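Local structure of ferric uptake regulation protein (Pseudomonas aeruginosa, 1MZB) at residues Met3-Glu8 with Lys22-Leu27; Glu38-Ala43 with Ala54-Val59; Ile101-Ala106 with His126-Tyr131. The protein probably acts as an iron-responsive transcriptional regulator, binding DNA as a metal-bound dimer to control genes of iron uptake and homeostasis. All blocks are in the same frame, centred on the assembly; numbering follows the deposited sequence.

Interaction 1: Met3-Glu8 with Lys22-Leu27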
loop_
_atom_site.group_PDB
_atom_site.type_symbol
_atom_site.label_atom_id
_atom_site.label_comp_id
_atom_site.label_asym_id
_atom_site.label_seq_id
_atom_site.Cartn_x
_atom_site.Cartn_y
_atom_site.Cartn_z
ATOM N N MET A 3 22.504 -1.773 -9.888
ATOM C CA MET A 3 21.061 -1.920 -10.218
ATOM C C MET A 3 20.251 -1.923 -8.923
ATOM O O MET A 3 20.792 -2.134 -7.837
ATOM C CB MET A 3 20.837 -3.218 -10.990
ATOM C CG MET A 3 19.681 -3.173 -11.977
ATOM S SD MET A 3 19.610 -4.641 -13.059
ATOM C CE MET A 3 20.358 -4.032 -14.588
ATOM N N VAL A 4 18.952 -1.675 -9.033
ATOM C CA VAL A 4 18.103 -1.641 -7.851
ATOM C C VAL A 4 17.968 -3.026 -7.252
ATOM O O VAL A 4 17.886 -3.169 -6.036
ATOM C CB VAL A 4 16.692 -1.068 -8.192
ATOM C CG1 VAL A 4 15.703 -1.355 -7.060
ATOM C CG2 VAL A 4 16.800 0.419 -8.417
ATOM N N GLU A 5 17.938 -4.049 -8.102
ATOM C CA GLU A 5 17.819 -5.423 -7.619
ATOM C C GLU A 5 19.068 -5.807 -6.845
ATOM O O GLU A 5 18.996 -6.485 -5.828
ATOM C CB GLU A 5 17.629 -6.409 -8.781
ATOM C CG GLU A 5 16.267 -6.343 -9.456
ATOM C CD GLU A 5 16.192 -5.272 -10.518
ATOM O OE1 GLU A 5 16.868 -4.241 -10.347
ATOM O OE2 GLU A 5 15.455 -5.446 -11.521
ATOM N N ASN A 6 20.223 -5.370 -7.334
ATOM C CA ASN A 6 21.476 -5.682 -6.655
ATOM C C ASN A 6 21.482 -5.112 -5.249
ATOM O O ASN A 6 21.873 -5.792 -4.311
ATOM C CB ASN A 6 22.657 -5.126 -7.447
ATOM C CG ASN A 6 22.893 -5.883 -8.738
ATOM O OD1 ASN A 6 22.019 -6.618 -9.220
ATOM N ND2 ASN A 6 24.077 -5.700 -9.318
ATOM N N SER A 7 21.036 -3.868 -5.103
ATOM C CA SER A 7 21.004 -3.237 -3.794
ATOM C C SER A 7 20.053 -3.985 -2.879
ATOM O O SER A 7 20.369 -4.235 -1.720
ATOM C CB SER A 7 20.575 -1.768 -3.895
ATOM O OG SER A 7 21.431 -1.064 -4.782
ATOM N N GLU A 8 18.892 -4.371 -3.403
ATOM C CA GLU A 8 17.930 -5.090 -2.577
ATOM C C GLU A 8 18.511 -6.382 -2.049
ATOM O O GLU A 8 18.346 -6.711 -0.875
ATOM C CB GLU A 8 16.668 -5.377 -3.380
ATOM C CG GLU A 8 15.913 -4.123 -3.735
ATOM C CD GLU A 8 14.611 -4.435 -4.430
ATOM O OE1 GLU A 8 14.668 -5.005 -5.534
ATOM O OE2 GLU A 8 13.544 -4.119 -3.862
ATOM N N LYS A 22 16.753 -12.938 -11.636
ATOM C CA LYS A 22 15.622 -13.225 -12.492
ATOM C C LYS A 22 14.313 -13.456 -11.707
ATOM O O LYS A 22 13.245 -13.010 -12.118
ATOM C CB LYS A 22 15.937 -14.415 -13.398
ATOM C CG LYS A 22 16.841 -14.015 -14.578
ATOM C CD LYS A 22 17.196 -15.184 -15.486
ATOM C CE LYS A 22 18.040 -14.681 -16.683
ATOM N NZ LYS A 22 17.476 -13.393 -17.210
ATOM N N ILE A 23 14.406 -14.139 -10.576
ATOM C CA ILE A 23 13.200 -14.398 -9.781
ATOM C C ILE A 23 12.644 -13.105 -9.172
ATOM O O ILE A 23 11.429 -12.864 -9.169
ATOM C CB ILE A 23 13.513 -15.472 -8.720
ATOM C CG1 ILE A 23 13.790 -16.793 -9.456
ATOM C CG2 ILE A 23 12.347 -15.573 -7.710
ATOM C CD1 ILE A 23 14.379 -17.913 -8.616
ATOM N N LEU A 24 13.527 -12.250 -8.676
ATOM C CA LEU A 24 13.077 -10.987 -8.136
ATOM C C LEU A 24 12.404 -10.138 -9.240
ATOM O O LEU A 24 11.435 -9.430 -8.986
ATOM C CB LEU A 24 14.266 -10.239 -7.527
ATOM C CG LEU A 24 13.915 -9.031 -6.661
ATOM C CD1 LEU A 24 13.092 -9.474 -5.462
ATOM C CD2 LEU A 24 15.215 -8.346 -6.200
ATOM N N GLN A 25 12.898 -10.223 -10.474
ATOM C CA GLN A 25 12.312 -9.451 -11.569
ATOM C C GLN A 25 10.948 -10.020 -11.905
ATOM O O GLN A 25 10.012 -9.275 -12.215
ATOM C CB GLN A 25 13.224 -9.485 -12.809
ATOM C CG GLN A 25 14.508 -8.687 -12.639
ATOM C CD GLN A 25 15.492 -8.920 -13.781
ATOM O OE1 GLN A 25 15.401 -9.920 -14.494
ATOM N NE2 GLN A 25 16.456 -8.005 -13.938
ATOM N N MET A 26 10.828 -11.347 -11.835
ATOM C CA MET A 26 9.546 -11.967 -12.105
ATOM C C MET A 26 8.537 -11.511 -11.053
ATOM O O MET A 26 7.382 -11.213 -11.375
ATOM C CB MET A 26 9.660 -13.488 -12.083
ATOM C CG MET A 26 8.381 -14.158 -12.531
ATOM S SD MET A 26 7.870 -13.467 -14.131
ATOM C CE MET A 26 9.269 -13.962 -15.160
ATOM N N LEU A 27 8.959 -11.464 -9.793
ATOM C CA LEU A 27 8.062 -11.032 -8.731
ATOM C C LEU A 27 7.638 -9.591 -8.931
ATOM O O LEU A 27 6.479 -9.231 -8.681
ATOM C CB LEU A 27 8.752 -11.142 -7.372
ATOM C CG LEU A 27 8.910 -12.566 -6.854
ATOM C CD1 LEU A 27 9.672 -12.545 -5.530
ATOM C CD2 LEU A 27 7.524 -13.194 -6.695
#
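L24 carries the closer-packed half of this contact, its CD2 methyl facing both E5 and E8 of the N-terminal helix. CD2 lies 3.5 Å from E8 OE1 and 4.0 Å from E5 CG, so it meets a carboxylate oxygen and the aliphatic stem of a second glutamate one turn earlier. L24, itself buried, also packs on F63 and L83 of the DNA-binding domain. The backbones stay well apart: the axes of segments 4-8 and 22-27 approach to 10.6 Å, with 108° between their directions.

The other half is looser and partly open to solvent. E5 bends at chi2 (85°), and its OE2 comes to rest 3.6 Å from Q25 CG. The two side chains cross at about a right angle; OE2 lies beside the aliphatic part of Q25, whose amide plane is turned 68° from the carboxylate plane.

E8 OE2 forms a salt bridge with K110 NZ of the second subunit, and M3 and V4 also pack on that subunit. The N-terminal helix thus meets helix 18-28 through the E5 stem, one carboxylate oxygen from each glutamate, a leucine methyl and the Q25 chain, which implies a thin van der Waals seam whose E8 charge is answered across the dimer interface.

Interaction 2: Glu38-Ala43 with Ala54-Val59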
loop_
_atom_site.group_PDB
_atom_site.type_symbol
_atom_site.label_atom_id
_atom_site.label_comp_id
_atom_site.label_asym_id
_atom_site.label_seq_id
_atom_site.Cartn_x
_atom_site.Cartn_y
_atom_site.Cartn_z
ATOM N N GLU A 38 5.164 -22.459 -8.358
ATOM C CA GLU A 38 4.884 -22.958 -9.707
ATOM C C GLU A 38 4.537 -21.826 -10.675
ATOM O O GLU A 38 4.931 -21.871 -11.859
ATOM C CB GLU A 38 3.725 -23.973 -9.672
ATOM C CG GLU A 38 4.177 -25.382 -9.273
ATOM C CD GLU A 38 3.039 -26.370 -9.436
ATOM O OE1 GLU A 38 2.682 -26.643 -10.614
ATOM O OE2 GLU A 38 2.508 -26.841 -8.392
ATOM N N ASP A 39 3.783 -20.832 -10.191
ATOM C CA ASP A 39 3.438 -19.680 -11.034
ATOM C C ASP A 39 4.722 -18.977 -11.453
ATOM O O ASP A 39 4.865 -18.577 -12.614
ATOM C CB ASP A 39 2.553 -18.663 -10.304
ATOM C CG ASP A 39 1.140 -19.183 -9.994
ATOM O OD1 ASP A 39 0.585 -19.990 -10.788
ATOM O OD2 ASP A 39 0.578 -18.758 -8.953
ATOM N N VAL A 40 5.652 -18.798 -10.512
ATOM C CA VAL A 40 6.918 -18.139 -10.858
ATOM C C VAL A 40 7.668 -18.987 -11.889
ATOM O O VAL A 40 8.123 -18.475 -12.946
ATOM C CB VAL A 40 7.793 -17.897 -9.588
ATOM C CG1 VAL A 40 9.139 -17.293 -9.972
ATOM C CG2 VAL A 40 7.082 -16.961 -8.622
ATOM N N TYR A 41 7.809 -20.277 -11.600
ATOM C CA TYR A 41 8.481 -21.223 -12.513
ATOM C C TYR A 41 7.872 -21.217 -13.926
ATOM O O TYR A 41 8.604 -21.126 -14.957
ATOM C CB TYR A 41 8.399 -22.645 -11.903
ATOM C CG TYR A 41 8.813 -23.747 -12.838
ATOM C CD1 TYR A 41 10.152 -23.969 -13.132
ATOM C CD2 TYR A 41 7.852 -24.570 -13.434
ATOM C CE1 TYR A 41 10.534 -25.009 -14.009
ATOM C CE2 TYR A 41 8.219 -25.596 -14.306
ATOM C CZ TYR A 41 9.554 -25.806 -14.588
ATOM O OH TYR A 41 9.889 -26.795 -15.489
ATOM N N LYS A 42 6.547 -21.281 -13.998
ATOM C CA LYS A 42 5.856 -21.281 -15.286
ATOM C C LYS A 42 6.106 -19.974 -16.030
ATOM O O LYS A 42 6.342 -19.988 -17.252
ATOM C CB LYS A 42 4.358 -21.482 -15.109
ATOM C CG LYS A 42 3.983 -22.926 -14.756
ATOM C CD LYS A 42 2.536 -23.005 -14.284
ATOM C CE LYS A 42 2.154 -24.421 -13.866
ATOM N NZ LYS A 42 0.760 -24.468 -13.337
ATOM N N ALA A 43 6.038 -18.853 -15.312
ATOM C CA ALA A 43 6.299 -17.542 -15.946
ATOM C C ALA A 43 7.717 -17.531 -16.493
ATOM O O ALA A 43 7.962 -17.063 -17.613
ATOM C CB ALA A 43 6.131 -16.423 -14.943
ATOM N N ALA A 54 12.790 -26.513 -8.366
ATOM C CA ALA A 54 13.422 -26.616 -7.054
ATOM C C ALA A 54 14.248 -25.381 -6.779
ATOM O O ALA A 54 14.302 -24.890 -5.655
ATOM C CB ALA A 54 14.308 -27.877 -6.969
ATOM N N THR A 55 14.892 -24.851 -7.813
ATOM C CA THR A 55 15.678 -23.646 -7.588
ATOM C C THR A 55 14.732 -22.457 -7.309
ATOM O O THR A 55 15.018 -21.619 -6.471
ATOM C CB THR A 55 16.542 -23.335 -8.818
ATOM O OG1 THR A 55 17.506 -24.385 -8.960
ATOM C CG2 THR A 55 17.259 -21.955 -8.664
ATOM N N VAL A 56 13.610 -22.398 -8.010
ATOM C CA VAL A 56 12.660 -21.305 -7.805
ATOM C C VAL A 56 12.174 -21.359 -6.369
ATOM O O VAL A 56 12.149 -20.349 -5.671
ATOM C CB VAL A 56 11.425 -21.399 -8.768
ATOM C CG1 VAL A 56 10.336 -20.411 -8.295
ATOM C CG2 VAL A 56 11.861 -21.068 -10.269
ATOM N N TYR A 57 11.802 -22.542 -5.904
ATOM C CA TYR A 57 11.310 -22.653 -4.528
ATOM C C TYR A 57 12.395 -22.254 -3.516
ATOM O O TYR A 57 12.143 -21.552 -2.549
ATOM C CB TYR A 57 10.862 -24.072 -4.223
ATOM C CG TYR A 57 10.295 -24.191 -2.814
ATOM C CD1 TYR A 57 9.040 -23.680 -2.501
ATOM C CD2 TYR A 57 11.052 -24.752 -1.783
ATOM C CE1 TYR A 57 8.542 -23.725 -1.174
ATOM C CE2 TYR A 57 10.574 -24.796 -0.466
ATOM C CZ TYR A 57 9.338 -24.288 -0.174
ATOM O OH TYR A 57 8.871 -24.314 1.116
ATOM N N ARG A 58 13.606 -22.730 -3.752
ATOM C CA ARG A 58 14.709 -22.414 -2.861
ATOM C C ARG A 58 14.944 -20.919 -2.771
ATOM O O ARG A 58 15.075 -20.374 -1.680
ATOM C CB ARG A 58 15.979 -23.118 -3.354
ATOM C CG ARG A 58 15.855 -24.606 -3.251
ATOM C CD ARG A 58 16.336 -25.086 -1.923
ATOM N NE ARG A 58 17.798 -25.210 -1.915
ATOM C CZ ARG A 58 18.463 -26.261 -2.389
ATOM N NH1 ARG A 58 17.795 -27.281 -2.914
ATOM N NH2 ARG A 58 19.795 -26.303 -2.321
ATOM N N VAL A 59 15.027 -20.261 -3.922
ATOM C CA VAL A 59 15.250 -18.823 -3.934
ATOM C C VAL A 59 14.112 -18.058 -3.261
ATOM O O VAL A 59 14.347 -17.135 -2.502
ATOM C CB VAL A 59 15.416 -18.280 -5.353
ATOM C CG1 VAL A 59 15.481 -16.734 -5.312
ATOM C CG2 VAL A 59 16.668 -18.843 -6.006
#
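This is a buried, wholly apolar helix-to-helix contact inside the N-terminal DNA-binding domain, where helix 37-46 packs against helix 53-66 through V40, Y41 and V56. The two helices, joined by a short connection, are the pair expected to form the helix-turn-helix of the Fur family, in which the second would be the probable recognition helix. The backbones come near each other at Y41 and V56, whose CA atoms are 6.3 Å apart.

V56 is the central residue of the contact, and its two methyls divide the work. CG1, anti to the backbone N (chi1 168°), turns to V40 and lies 3.7 Å from V40 CG1 and 3.8 Å from V40 CB. The two valines meet branch against branch, their side chains crossing obliquely. The other methyl, V56 CG2, serves the next residue of helix 37-46, where its nearest atoms are CA and CB of Y41, both at 4.1 Å. It also lies off the edge of the tyrosine ring, near the ring plane. The Y41 side chain touches L53 as well.

Further contacts extend the same helix pairing, V40 packing on L60 and V56 on L44. Beyond the pair, V40 reaches M26 of helix 18-28 and M35, and V56 reaches V51. The exposed E38 and K42 form a long salt bridge within helix 37-46 (K42 NZ to E38 OE1, 4.0 Å). Separately, Y57 OH is hydrogen-bonded to R71 NH1. With only methyls, CB atoms and one CA meeting across the interface, the contact implies that these two helices are held in place by hydrophobic burial and branch shape, with no directional polar bond between the segments.

Interaction 3: Ile101-Ala106 with His126-Tyr131. With ZN (zinc ion), chain C; ZN (zinc ion), chain B.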
loop_
_atom_site.group_PDB
_atom_site.type_symbol
_atom_site.label_atom_id
_atom_site.label_comp_id
_atom_site.label_asym_id
_atom_site.label_seq_id
_atom_site.Cartn_x
_atom_site.Cartn_y
_atom_site.Cartn_z
ATOM N N ILE A 101 -8.339 -10.769 -1.984
ATOM C CA ILE A 101 -8.578 -9.340 -2.149
ATOM C C ILE A 101 -7.724 -8.576 -1.135
ATOM O O ILE A 101 -7.886 -8.744 0.070
ATOM C CB ILE A 101 -10.080 -9.021 -1.901
ATOM C CG1 ILE A 101 -10.944 -9.791 -2.910
ATOM C CG2 ILE A 101 -10.338 -7.508 -1.957
ATOM C CD1 ILE A 101 -12.405 -9.872 -2.520
ATOM N N GLU A 102 -6.795 -7.758 -1.619
ATOM C CA GLU A 102 -5.984 -6.959 -0.701
ATOM C C GLU A 102 -6.762 -5.728 -0.214
ATOM O O GLU A 102 -7.614 -5.174 -0.926
ATOM C CB GLU A 102 -4.699 -6.463 -1.380
ATOM C CG GLU A 102 -3.653 -7.535 -1.631
ATOM C CD GLU A 102 -2.309 -6.957 -2.061
ATOM O OE1 GLU A 102 -2.294 -5.834 -2.618
ATOM O OE2 GLU A 102 -1.271 -7.629 -1.862
ATOM N N PHE A 103 -6.472 -5.302 1.011
ATOM C CA PHE A 103 -7.085 -4.094 1.554
ATOM C C PHE A 103 -6.125 -3.516 2.566
ATOM O O PHE A 103 -5.193 -4.185 3.009
ATOM C CB PHE A 103 -8.444 -4.364 2.198
ATOM C CG PHE A 103 -8.380 -5.087 3.517
ATOM C CD1 PHE A 103 -8.321 -6.487 3.570
ATOM C CD2 PHE A 103 -8.390 -4.371 4.699
ATOM C CE1 PHE A 103 -8.280 -7.160 4.802
ATOM C CE2 PHE A 103 -8.339 -5.023 5.947
ATOM C CZ PHE A 103 -8.288 -6.422 5.994
ATOM N N MET A 104 -6.334 -2.258 2.909
ATOM C CA MET A 104 -5.504 -1.583 3.890
ATOM C C MET A 104 -6.443 -0.582 4.546
ATOM O O MET A 104 -6.933 0.350 3.893
ATOM C CB MET A 104 -4.362 -0.851 3.195
ATOM C CG MET A 104 -3.924 0.419 3.904
ATOM S SD MET A 104 -2.785 0.110 5.219
ATOM C CE MET A 104 -1.251 0.027 4.287
ATOM N N ASP A 105 -6.733 -0.796 5.816
ATOM C CA ASP A 105 -7.636 0.096 6.514
ATOM C C ASP A 105 -6.847 0.897 7.549
ATOM O O ASP A 105 -6.387 0.332 8.534
ATOM C CB ASP A 105 -8.714 -0.696 7.231
ATOM C CG ASP A 105 -9.770 0.209 7.810
ATOM O OD1 ASP A 105 -10.351 0.975 7.022
ATOM O OD2 ASP A 105 -10.003 0.184 9.022
ATOM N N ALA A 106 -6.727 2.209 7.347
ATOM C CA ALA A 106 -5.957 3.029 8.282
ATOM C C ALA A 106 -6.526 2.972 9.711
ATOM O O ALA A 106 -5.777 3.056 10.670
ATOM C CB ALA A 106 -5.902 4.494 7.778
ATOM N N HIS A 126 2.725 -7.816 11.567
ATOM C CA HIS A 126 1.400 -8.321 11.845
ATOM C C HIS A 126 0.834 -8.992 10.624
ATOM O O HIS A 126 1.288 -8.774 9.471
ATOM C CB HIS A 126 0.431 -7.222 12.289
ATOM C CG HIS A 126 0.107 -6.223 11.220
ATOM N ND1 HIS A 126 0.926 -5.161 10.974
ATOM C CD2 HIS A 126 -0.958 -6.171 10.382
ATOM C CE1 HIS A 126 0.357 -4.480 9.998
ATOM N NE2 HIS A 126 -0.786 -5.047 9.604
ATOM N N ASN A 127 -0.171 -9.813 10.886
ATOM C CA ASN A 127 -0.879 -10.505 9.819
ATOM C C ASN A 127 -2.368 -10.473 10.087
ATOM O O ASN A 127 -2.822 -10.883 11.163
ATOM C CB ASN A 127 -0.430 -11.957 9.734
ATOM C CG ASN A 127 -1.089 -12.680 8.594
ATOM O OD1 ASN A 127 -1.759 -13.677 8.794
ATOM N ND2 ASN A 127 -0.903 -12.166 7.384
ATOM N N LEU A 128 -3.136 -9.989 9.128
ATOM C CA LEU A 128 -4.592 -9.959 9.293
ATOM C C LEU A 128 -5.234 -10.572 8.049
ATOM O O LEU A 128 -4.979 -10.121 6.929
ATOM C CB LEU A 128 -5.117 -8.513 9.461
ATOM C CG LEU A 128 -6.653 -8.432 9.474
ATOM C CD1 LEU A 128 -7.259 -9.167 10.713
ATOM C CD2 LEU A 128 -7.074 -6.928 9.504
ATOM N N VAL A 129 -6.003 -11.639 8.233
ATOM C CA VAL A 129 -6.694 -12.237 7.074
ATOM C C VAL A 129 -8.162 -12.313 7.433
ATOM O O VAL A 129 -8.519 -12.780 8.526
ATOM C CB VAL A 129 -6.155 -13.669 6.774
ATOM C CG1 VAL A 129 -6.961 -14.307 5.582
ATOM C CG2 VAL A 129 -4.681 -13.607 6.448
ATOM N N LEU A 130 -9.029 -11.841 6.534
ATOM C CA LEU A 130 -10.455 -11.898 6.805
ATOM C C LEU A 130 -11.028 -12.912 5.818
ATOM O O LEU A 130 -10.871 -12.737 4.627
ATOM C CB LEU A 130 -11.098 -10.523 6.573
ATOM C CG LEU A 130 -10.534 -9.421 7.479
ATOM C CD1 LEU A 130 -11.267 -8.111 7.179
ATOM C CD2 LEU A 130 -10.679 -9.823 8.932
ATOM N N TYR A 131 -11.631 -13.985 6.322
ATOM C CA TYR A 131 -12.186 -14.998 5.436
ATOM C C TYR A 131 -13.613 -14.589 5.214
ATOM O O TYR A 131 -14.339 -14.362 6.169
ATOM C CB TYR A 131 -12.096 -16.393 6.057
ATOM C CG TYR A 131 -10.648 -16.830 6.250
ATOM C CD1 TYR A 131 -9.911 -17.371 5.189
ATOM C CD2 TYR A 131 -10.011 -16.651 7.480
ATOM C CE1 TYR A 131 -8.566 -17.731 5.350
ATOM C CE2 TYR A 131 -8.642 -17.010 7.647
ATOM C CZ TYR A 131 -7.953 -17.547 6.576
ATOM O OH TYR A 131 -6.639 -17.928 6.735
HETATM ZN ZN ZN C . -1.128 -9.610 -1.015
HETATM ZN ZN ZN B . -2.382 -4.380 8.308
HETATM O O HOH W 1 -3.874 -5.079 9.906
#
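F103 touches L130, on strand 129-132, and L128, just before it, although its own strand is not their neighbour: strand 90-94 runs between them in the mixed three-stranded sheet of the C-terminal dimerisation domain. Strand 90-94 is central, antiparallel to 100-103 and parallel to 129-132, and the phenylalanine spans it over one face of the sheet, resting on D90 and M92 as it goes. Its CG sits between the backbone N and the carbonyl carbon (chi1 73°), which carries the ring toward the far strand. The meeting point is the end of the ring: L128 CD2 arrives at the edge, near the ring plane, 3.7 Å from F103 CZ, while L130 CD1 comes in obliquely, 3.6 Å from the same F103 CZ. Both leucines cross the phenylalanine at about a right angle. The contact is small, lies near the surface and is entirely apolar.

Metal sites flank it. E102, next to F103, binds one zinc together with H34, E82 and H91, a set drawn from both parts of the chain that ties the sheet to the DNA-binding domain. At the start of the other segment, H126 joins H88, D90 and E109 on a second zinc, and its ring meets that of H88 with planes about 60° apart. D105 then caps the following helix, its OD2 taking a hydrogen bond from I108 N, while M104 and A106 pack on the second subunit. The H126 zinc has six ligating atoms, among them H126 NE2 at 2.2 Å and a water at 2.3 Å.

Interactions 1 and 2 belong to the helical DNA-binding domain and touch each other: I23 and M26 of helix 18-28 pack on V59, V56, A43 and V40, so that helix lies between the N-terminal helix and the helix pair of interaction 2. Interaction 3 lies in the dimerisation domain, its centre about 26 Å from the centres of the others and on the opposite side of the chain's centre. Interaction 2 is core and purely aliphatic at its touching atoms; interaction 1 is partly buried and sets a leucine and a glutamine against two glutamates; interaction 3 is a surface aromatic-aliphatic contact beside zinc sites. Interactions 1 and 3 both reach the second subunit, whereas interaction 2 stays within its own.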